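Local coordinates for protein MEM-A1 (PDB 6E0S) that probably hydrolyses beta-lactam antibiotics with the help of zinc, as a metallo-beta-lactamase of subclass B3, at residues Ala216-Lys219 with Lys220-Thr224; Ala251-Gly254 with Ser255-Ile259; Val273-Gln276 with Lys277-Ala281. All blocks are in the same frame, centred on the assembly; numbering follows the deposited sequence.

Interactions 1 and 3 belong to two helices that pack on each other, 214-226 and 263-285, and their centres lie 14 Å apart. L275 of interaction 3 touches interaction 1 directly: its CD2 sits 3.7 Å from K219 CG and 3.9 Å from I218 CG2. Neither contact touches the zinc site, whose ligands include H91, H93 and H169; the side chains of I218 and R274 are each about 10 Å from a bound zinc, beyond the metal's first shell. Interaction 2 is remote, its centre 30 Å from that of interaction 1 and 34 Å from that of interaction 3, at the turn leading toward helix 263-285.

Interaction 1: residues Ala216-Lys219 with Lys220-Thr224; sequences ADIK and KSIAT
K220 meets A216 one helical turn back, its N giving a hydrogen bond of 3.0 Å to A216 O while its CB lies against the same oxygen at 3.4 Å. This is the regular i to i+4 bonding of helix 214-226, the helix of a beta-alpha-beta unit with strands 185-192 and 232-235. The K220 chain, with CG opposite the backbone N (chi1 -171°), runs off the helix; its NZ stays 7.0 Å from D217 OD1, too far for direct pairing, and D217 instead bonds Y211 through OD2. K219 contributes its carbonyl, with A223 N bonded to K219 O at 3.1 Å. A lysine suits such a border, offering methylenes to a neighbour and its ammonium to the surface. I218 is buried. Its O takes the amide of I222 at 2.9 Å, and I222 also lays CG1 close over that oxygen, 3.1 Å away. Between the two isoleucines the apolar touch is slight, CG1 of I218 to CD1 of I222 at 4.4 Å; I218 packs on A197, and I222 on A268 and A271. The chemistry thus implies a division of labour: backbone hydrogen bonds hold the turn together, while its hydrocarbon side chains mainly serve to fit this helix against the loops and helix 263-285.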
ATOM      1  N   ALA A 216      15.312 -12.541  -5.219  1.00 24.82           N
ATOM      2  CA  ALA A 216      15.765 -11.491  -6.128  1.00 25.67           C
ATOM      3  C   ALA A 216      14.785 -10.325  -6.146  1.00 23.62           C
ATOM      4  O   ALA A 216      15.190  -9.150  -6.114  1.00 22.78           O
ATOM      5  CB  ALA A 216      15.930 -12.064  -7.531  1.00 28.43           C
ATOM      6  N   ASP A 217      13.493 -10.638  -6.201  1.00 22.83           N
ATOM      7  CA  ASP A 217      12.443  -9.622  -6.162  1.00 23.10           C
ATOM      8  C   ASP A 217      12.533  -8.753  -4.913  1.00 23.07           C
ATOM      9  O   ASP A 217      12.490  -7.521  -4.998  1.00 22.71           O
ATOM     10  CB  ASP A 217      11.065 -10.285  -6.178  1.00 24.15           C
ATOM     11  CG  ASP A 217      10.576 -10.629  -7.561  1.00 26.83           C
ATOM     12  OD1 ASP A 217      11.269 -10.342  -8.566  1.00 29.70           O
ATOM     13  OD2 ASP A 217       9.464 -11.202  -7.627  1.00 28.06           O
ATOM     14  N   ILE A 218      12.560  -9.373  -3.734  1.00 22.83           N
ATOM     15  CA  ILE A 218      12.483  -8.560  -2.519  1.00 22.76           C
ATOM     16  C   ILE A 218      13.722  -7.680  -2.371  1.00 22.88           C
ATOM     17  O   ILE A 218      13.615  -6.525  -1.957  1.00 21.52           O
ATOM     18  CB  ILE A 218      12.231  -9.436  -1.276  1.00 24.15           C
ATOM     19  CG1 ILE A 218      11.650  -8.583  -0.153  1.00 24.26           C
ATOM     20  CG2 ILE A 218      13.490 -10.081  -0.760  1.00 25.02           C
ATOM     21  CD1 ILE A 218      10.782  -9.429   0.799  1.00 24.63           C
ATOM     22  N   LYS A 219      14.909  -8.200  -2.706  1.00 23.33           N
ATOM     23  CA  LYS A 219      16.113  -7.377  -2.653  1.00 24.09           C
ATOM     24  C   LYS A 219      16.023  -6.232  -3.645  1.00 23.24           C
ATOM     25  O   LYS A 219      16.397  -5.088  -3.341  1.00 22.52           O
ATOM     26  CB  LYS A 219      17.352  -8.223  -2.949  1.00 26.70           C
ATOM     27  CG  LYS A 219      17.695  -9.257  -1.882  1.00 28.03           C
ATOM     28  CD  LYS A 219      18.876 -10.132  -2.327  1.00 31.66           C
ATOM     29  CE  LYS A 219      20.177  -9.367  -2.157  1.00 35.97           C
ATOM     30  NZ  LYS A 219      20.428  -9.124  -0.688  1.00 38.95           N
ATOM     31  N   LYS A 220      15.503  -6.506  -4.840  1.00 24.00           N
ATOM     32  CA  LYS A 220      15.392  -5.416  -5.799  1.00 24.59           C
ATOM     33  C   LYS A 220      14.368  -4.373  -5.345  1.00 22.88           C
ATOM     34  O   LYS A 220      14.586  -3.167  -5.525  1.00 22.84           O
ATOM     35  CB  LYS A 220      15.030  -5.961  -7.176  1.00 27.91           C
ATOM     36  CG  LYS A 220      15.111  -4.894  -8.256  1.00 31.91           C
ATOM     37  CD  LYS A 220      14.497  -5.366  -9.557  1.00 35.53           C
ATOM     38  CE  LYS A 220      14.572  -4.274 -10.629  1.00 38.04           C
ATOM     39  NZ  LYS A 220      13.347  -4.344 -11.504  1.00 39.99           N
ATOM     40  N   SER A 221      13.254  -4.820  -4.753  1.00 19.87           N
ATOM     41  CA  SER A 221      12.225  -3.899  -4.273  1.00 18.08           C
ATOM     42  C   SER A 221      12.743  -3.055  -3.111  1.00 18.72           C
ATOM     43  O   SER A 221      12.430  -1.865  -3.023  1.00 18.40           O
ATOM     44  CB  SER A 221      10.961  -4.660  -3.849  1.00 18.16           C
ATOM     45  OG  SER A 221      10.476  -5.438  -4.921  1.00 17.78           O
ATOM     46  N   ILE A 222      13.582  -3.636  -2.246  1.00 18.90           N
ATOM     47  CA  ILE A 222      14.186  -2.851  -1.175  1.00 20.08           C
ATOM     48  C   ILE A 222      15.041  -1.733  -1.752  1.00 21.26           C
ATOM     49  O   ILE A 222      14.995  -0.585  -1.284  1.00 22.67           O
ATOM     50  CB  ILE A 222      14.987  -3.782  -0.244  1.00 20.75           C
ATOM     51  CG1 ILE A 222      14.013  -4.690   0.532  1.00 19.81           C
ATOM     52  CG2 ILE A 222      15.931  -2.982   0.656  1.00 22.86           C
ATOM     53  CD1 ILE A 222      14.730  -5.752   1.315  1.00 20.87           C
ATOM     54  N   ALA A 223      15.850  -2.048  -2.771  1.00 21.22           N
ATOM     55  CA  ALA A 223      16.673  -1.021  -3.412  1.00 22.68           C
ATOM     56  C   ALA A 223      15.820   0.012  -4.130  1.00 21.29           C
ATOM     57  O   ALA A 223      16.134   1.207  -4.102  1.00 20.96           O
ATOM     58  CB  ALA A 223      17.663  -1.648  -4.396  1.00 23.87           C
ATOM     59  N   THR A 224      14.746  -0.426  -4.780  1.00 20.87           N
ATOM     60  CA  THR A 224      13.835   0.497  -5.452  1.00 20.17           C
ATOM     61  C   THR A 224      13.263   1.519  -4.486  1.00 20.26           C
ATOM     62  O   THR A 224      13.288   2.726  -4.756  1.00 19.04           O
ATOM     63  CB  THR A 224      12.707  -0.268  -6.130  1.00 20.12           C
ATOM     64  OG1 THR A 224      13.244  -1.013  -7.208  1.00 20.90           O
ATOM     65  CG2 THR A 224      11.624   0.699  -6.681  1.00 20.44           C
TER

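Interaction 2: residues Ala251-Gly254 with Ser255-Ile259; sequences AELG and SAAFI
L253 points its CB toward residues 255-259 and meets the methyl of A257 across the turn that ends helix 250-253, the two CB atoms 4.0 Å apart. G254, the first residue to leave helical geometry, has positive phi (71°), a value that glycine tolerates easily for want of a side chain, and residues 255-258 lie in a short 3-10 segment. The hydroxyl of S255 hydrogen-bonds to E182 OE1, while the side chain also touches F34 of strand 31-34. A small polar residue suits this corner, where a hydroxyl can tie the turn to a neighbouring strand. A256 follows on the exposed side, its methyl CB 3.8 Å from L253 O; alanine adds little bulk there. A257 is buried, and its small methyl fits close to the turn, with CB only 3.3 Å from G254 O. The ring of F258 packs on V33, I232 and L243, with Q247 beside it, a buried place that suits a large hydrophobic residue. Separately, the backbone O of F258 takes a hydrogen bond from R246 NH1. I259 leaves the 3-10 segment, and its side chain touches I232. The backbone repeats its i to i+3 pattern, with F258 N bonded to S255 O at 3.1 Å and I259 N to A256 O at 3.0 Å. Another bond of this kind uses the glycine's own carbonyl: A257 N reaches G254 O at 3.0 Å, coming from well above the carbonyl plane.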
ATOM      1  N   ALA A 251       0.552  19.006  14.941  1.00 26.76           N
ATOM      2  CA  ALA A 251       0.022  20.105  15.743  1.00 29.15           C
ATOM      3  C   ALA A 251       0.990  21.277  15.789  1.00 30.45           C
ATOM      4  O   ALA A 251       0.579  22.442  15.687  1.00 31.48           O
ATOM      5  CB  ALA A 251      -0.297  19.614  17.158  1.00 29.63           C
ATOM      6  N   GLU A 252       2.285  20.991  15.937  1.00 30.00           N
ATOM      7  CA  GLU A 252       3.257  22.072  16.014  1.00 30.05           C
ATOM      8  C   GLU A 252       3.704  22.534  14.635  1.00 29.56           C
ATOM      9  O   GLU A 252       3.954  23.727  14.435  1.00 31.44           O
ATOM     10  CB  GLU A 252       4.481  21.641  16.819  1.00 30.52           C
ATOM     11  CG  GLU A 252       4.316  21.719  18.329  1.00 32.75           C
ATOM     12  CD  GLU A 252       3.426  20.618  18.866  1.00 32.78           C
ATOM     13  OE1 GLU A 252       2.663  20.882  19.828  1.00 33.11           O
ATOM     14  OE2 GLU A 252       3.507  19.493  18.321  1.00 32.13           O
ATOM     15  N   LEU A 253       3.818  21.609  13.674  1.00 28.03           N
ATOM     16  CA  LEU A 253       4.539  21.869  12.434  1.00 28.68           C
ATOM     17  C   LEU A 253       3.658  21.955  11.198  1.00 28.34           C
ATOM     18  O   LEU A 253       4.155  22.335  10.128  1.00 27.36           O
ATOM     19  CB  LEU A 253       5.614  20.785  12.201  1.00 28.00           C
ATOM     20  CG  LEU A 253       6.692  20.658  13.276  1.00 29.34           C
ATOM     21  CD1 LEU A 253       7.676  19.521  12.991  1.00 27.86           C
ATOM     22  CD2 LEU A 253       7.439  21.973  13.483  1.00 32.45           C
ATOM     23  N   GLY A 254       2.385  21.595  11.294  1.00 28.22           N
ATOM     24  CA  GLY A 254       1.585  21.542  10.089  1.00 27.56           C
ATOM     25  C   GLY A 254       2.009  20.374   9.216  1.00 26.77           C
ATOM     26  O   GLY A 254       2.510  19.339   9.683  1.00 26.50           O
ATOM     27  N   SER A 255       1.837  20.555   7.913  1.00 24.96           N
ATOM     28  CA  SER A 255       2.085  19.445   7.009  1.00 23.55           C
ATOM     29  C   SER A 255       3.567  19.107   6.914  1.00 22.89           C
ATOM     30  O   SER A 255       3.906  17.994   6.503  1.00 21.82           O
ATOM     31  CB  SER A 255       1.535  19.754   5.624  1.00 24.55           C
ATOM     32  OG  SER A 255       2.198  20.903   5.113  1.00 27.74           O
ATOM     33  N   ALA A 256       4.455  20.046   7.263  1.00 23.03           N
ATOM     34  CA  ALA A 256       5.881  19.727   7.287  1.00 22.97           C
ATOM     35  C   ALA A 256       6.214  18.607   8.280  1.00 21.85           C
ATOM     36  O   ALA A 256       7.272  17.983   8.157  1.00 21.61           O
ATOM     37  CB  ALA A 256       6.689  20.978   7.629  1.00 23.60           C
ATOM     38  N   ALA A 257       5.345  18.340   9.263  1.00 20.69           N
ATOM     39  CA  ALA A 257       5.586  17.218  10.168  1.00 21.55           C
ATOM     40  C   ALA A 257       5.775  15.918   9.405  1.00 19.67           C
ATOM     41  O   ALA A 257       6.491  15.024   9.866  1.00 18.77           O
ATOM     42  CB  ALA A 257       4.432  17.070  11.151  1.00 20.59           C
ATOM     43  N   PHE A 258       5.137  15.792   8.243  1.00 19.10           N
ATOM     44  CA  PHE A 258       5.184  14.544   7.495  1.00 18.65           C
ATOM     45  C   PHE A 258       6.420  14.419   6.636  1.00 19.21           C
ATOM     46  O   PHE A 258       6.709  13.309   6.170  1.00 19.18           O
ATOM     47  CB  PHE A 258       3.928  14.405   6.618  1.00 18.95           C
ATOM     48  CG  PHE A 258       2.670  14.325   7.420  1.00 19.92           C
ATOM     49  CD1 PHE A 258       2.367  13.171   8.121  1.00 21.31           C
ATOM     50  CD2 PHE A 258       1.799  15.394   7.489  1.00 20.13           C
ATOM     51  CE1 PHE A 258       1.195  13.092   8.877  1.00 20.01           C
ATOM     52  CE2 PHE A 258       0.642  15.323   8.241  1.00 20.99           C
ATOM     53  CZ  PHE A 258       0.349  14.169   8.948  1.00 19.46           C
ATOM     54  N   ILE A 259       7.149  15.520   6.413  1.00 20.50           N
ATOM     55  CA  ILE A 259       8.266  15.525   5.475  1.00 20.36           C
ATOM     56  C   ILE A 259       9.523  14.993   6.143  1.00 19.55           C
ATOM     57  O   ILE A 259       9.936  15.479   7.202  1.00 21.02           O
ATOM     58  CB  ILE A 259       8.508  16.938   4.918  1.00 20.58           C
ATOM     59  CG1 ILE A 259       7.292  17.345   4.069  1.00 22.02           C
ATOM     60  CG2 ILE A 259       9.829  16.968   4.120  1.00 21.60           C
ATOM     61  CD1 ILE A 259       7.365  18.747   3.468  1.00 23.60           C
TER

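Interaction 3: residues Val273-Gln276 with Lys277-Ala281; sequences VRLQ and KKLAA
V273 and K277, one turn apart, lie side by side and point the same way, with V273 CG1 3.9 Å from K277 CE. The valine sets CG1 opposite its backbone N (chi1 171°), which turns that branch along the helix surface. K277 sets CG anti to its carbonyl carbon (chi1 -67°), which sends the extended chain back along the preceding turn and brings CG to 3.4 Å of V273 O. Such a long aliphatic stem suits an exposed helix face, since its methylenes can cover a beta-branched neighbour while the ammonium end continues outward. That end keeps 6.9 Å from R274 NE, so the like charges are not pressed together.

On another face, L275 meets L279 with crossing side chains, L275 CD1 approaching L279 CG at 4.2 Å. L275 also packs on L215 of helix 214-226 and on A197, a buried position that suits an apolar leucine, and L279 touches S206. Q276 bends at chi2 and lays its amide across L279, NE2 coming within 3.8 Å of L279 CD1. This is a van der Waals touch, and the polar chain tolerates it at the exposed edge of the seam. K278 departs from the group, its chain bent at chi2 (59°); the side chain touches A199.

Backbone bonds hold the spacing, with L279 N to L275 O at 2.9 Å and A280 N to Q276 O at 3.0 Å. The arrangement is that of an amphipathic alpha helix, here the long C-terminal helix 263-285, which packs on helix 214-226 in the alpha-beta/beta-alpha sandwich of the metallo-beta-lactamase fold.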
ATOM      1  N   VAL A 273      17.221  -5.471   6.960  1.00 22.06           N
ATOM      2  CA  VAL A 273      17.586  -6.173   8.182  1.00 22.28           C
ATOM      3  C   VAL A 273      16.642  -7.340   8.434  1.00 21.63           C
ATOM      4  O   VAL A 273      17.081  -8.449   8.782  1.00 22.26           O
ATOM      5  CB  VAL A 273      17.609  -5.183   9.360  1.00 23.58           C
ATOM      6  CG1 VAL A 273      17.765  -5.928  10.683  1.00 25.25           C
ATOM      7  CG2 VAL A 273      18.740  -4.207   9.161  1.00 24.91           C
ATOM      8  N   ARG A 274      15.335  -7.134   8.223  1.00 22.47           N
ATOM      9  CA  ARG A 274      14.388  -8.226   8.439  1.00 23.69           C
ATOM     10  C   ARG A 274      14.642  -9.371   7.472  1.00 21.18           C
ATOM     11  O   ARG A 274      14.468 -10.546   7.825  1.00 22.43           O
ATOM     12  CB  ARG A 274      12.948  -7.728   8.290  1.00 26.92           C
ATOM     13  CG  ARG A 274      12.477  -6.923   9.477  1.00 35.04           C
ATOM     14  CD  ARG A 274      11.013  -6.540   9.340  1.00 40.96           C
ATOM     15  NE  ARG A 274      10.474  -6.100  10.614  1.00 48.37           N
ATOM     16  CZ  ARG A 274       9.570  -6.791  11.300  1.00 55.11           C
ATOM     17  NH1 ARG A 274       9.106  -7.936  10.804  1.00 56.46           N
ATOM     18  NH2 ARG A 274       9.132  -6.335  12.470  1.00 59.26           N
ATOM     19  N   LEU A 275      15.063  -9.047   6.255  1.00 19.74           N
ATOM     20  CA  LEU A 275      15.363 -10.079   5.279  1.00 20.79           C
ATOM     21  C   LEU A 275      16.560 -10.905   5.717  1.00 23.63           C
ATOM     22  O   LEU A 275      16.538 -12.142   5.619  1.00 26.27           O
ATOM     23  CB  LEU A 275      15.606  -9.437   3.914  1.00 19.63           C
ATOM     24  CG  LEU A 275      16.156 -10.387   2.871  1.00 22.48           C
ATOM     25  CD1 LEU A 275      15.116 -11.453   2.578  1.00 23.52           C
ATOM     26  CD2 LEU A 275      16.577  -9.637   1.615  1.00 21.14           C
ATOM     27  N   GLN A 276      17.611 -10.246   6.221  1.00 23.31           N
ATOM     28  CA  GLN A 276      18.771 -10.988   6.697  1.00 23.02           C
ATOM     29  C   GLN A 276      18.395 -11.892   7.869  1.00 24.30           C
ATOM     30  O   GLN A 276      18.827 -13.047   7.932  1.00 23.74           O
ATOM     31  CB  GLN A 276      19.898 -10.022   7.090  1.00 25.07           C
ATOM     32  CG  GLN A 276      20.524  -9.293   5.879  1.00 26.28           C
ATOM     33  CD  GLN A 276      20.946 -10.273   4.784  1.00 26.47           C
ATOM     34  OE1 GLN A 276      21.842 -11.109   4.988  1.00 29.50           O
ATOM     35  NE2 GLN A 276      20.303 -10.183   3.631  1.00 25.42           N
ATOM     36  N   LYS A 277      17.555 -11.397   8.788  1.00 24.40           N
ATOM     37  CA  LYS A 277      17.088 -12.242   9.881  1.00 24.95           C
ATOM     38  C   LYS A 277      16.284 -13.432   9.363  1.00 24.79           C
ATOM     39  O   LYS A 277      16.433 -14.555   9.868  1.00 25.11           O
ATOM     40  CB  LYS A 277      16.260 -11.421  10.864  1.00 24.79           C
ATOM     41  CG  LYS A 277      17.043 -10.374  11.623  1.00 26.56           C
ATOM     42  CD  LYS A 277      16.138  -9.554  12.540  1.00 27.06           C
ATOM     43  CE  LYS A 277      16.931  -8.623  13.426  1.00 30.06           C
ATOM     44  NZ  LYS A 277      15.991  -7.854  14.279  1.00 31.51           N
ATOM     45  N   LYS A 278      15.450 -13.216   8.342  1.00 25.56           N
ATOM     46  CA  LYS A 278      14.664 -14.313   7.774  1.00 24.63           C
ATOM     47  C   LYS A 278      15.570 -15.358   7.118  1.00 23.71           C
ATOM     48  O   LYS A 278      15.398 -16.568   7.326  1.00 24.69           O
ATOM     49  CB  LYS A 278      13.636 -13.753   6.781  1.00 24.17           C
ATOM     50  CG  LYS A 278      12.723 -14.785   6.090  1.00 26.57           C
ATOM     51  CD  LYS A 278      11.933 -15.554   7.160  1.00 30.47           C
ATOM     52  CE  LYS A 278      11.011 -16.587   6.568  1.00 33.76           C
ATOM     53  NZ  LYS A 278      10.468 -17.463   7.652  1.00 35.78           N
ATOM     54  N   LEU A 279      16.562 -14.917   6.354  1.00 21.98           N
ATOM     55  CA  LEU A 279      17.466 -15.876   5.741  1.00 22.42           C
ATOM     56  C   LEU A 279      18.228 -16.669   6.798  1.00 24.75           C
ATOM     57  O   LEU A 279      18.455 -17.874   6.630  1.00 26.49           O
ATOM     58  CB  LEU A 279      18.422 -15.160   4.807  1.00 23.32           C
ATOM     59  CG  LEU A 279      17.805 -14.495   3.581  1.00 23.83           C
ATOM     60  CD1 LEU A 279      18.887 -13.667   2.850  1.00 24.88           C
ATOM     61  CD2 LEU A 279      17.188 -15.525   2.652  1.00 25.96           C
ATOM     62  N   ALA A 280      18.596 -16.024   7.915  1.00 25.56           N
ATOM     63  CA  ALA A 280      19.276 -16.735   8.993  1.00 27.87           C
ATOM     64  C   ALA A 280      18.351 -17.751   9.653  1.00 29.00           C
ATOM     65  O   ALA A 280      18.765 -18.882   9.939  1.00 30.96           O
ATOM     66  CB  ALA A 280      19.816 -15.755  10.042  1.00 28.76           C
ATOM     67  N   ALA A 281      17.096 -17.374   9.885  1.00 29.16           N
ATOM     68  CA  ALA A 281      16.127 -18.306  10.452  1.00 30.04           C
ATOM     69  C   ALA A 281      15.904 -19.493   9.531  1.00 29.54           C
ATOM     70  O   ALA A 281      15.744 -20.629   9.997  1.00 28.10           O
ATOM     71  CB  ALA A 281      14.808 -17.584  10.736  1.00 30.13           C
TER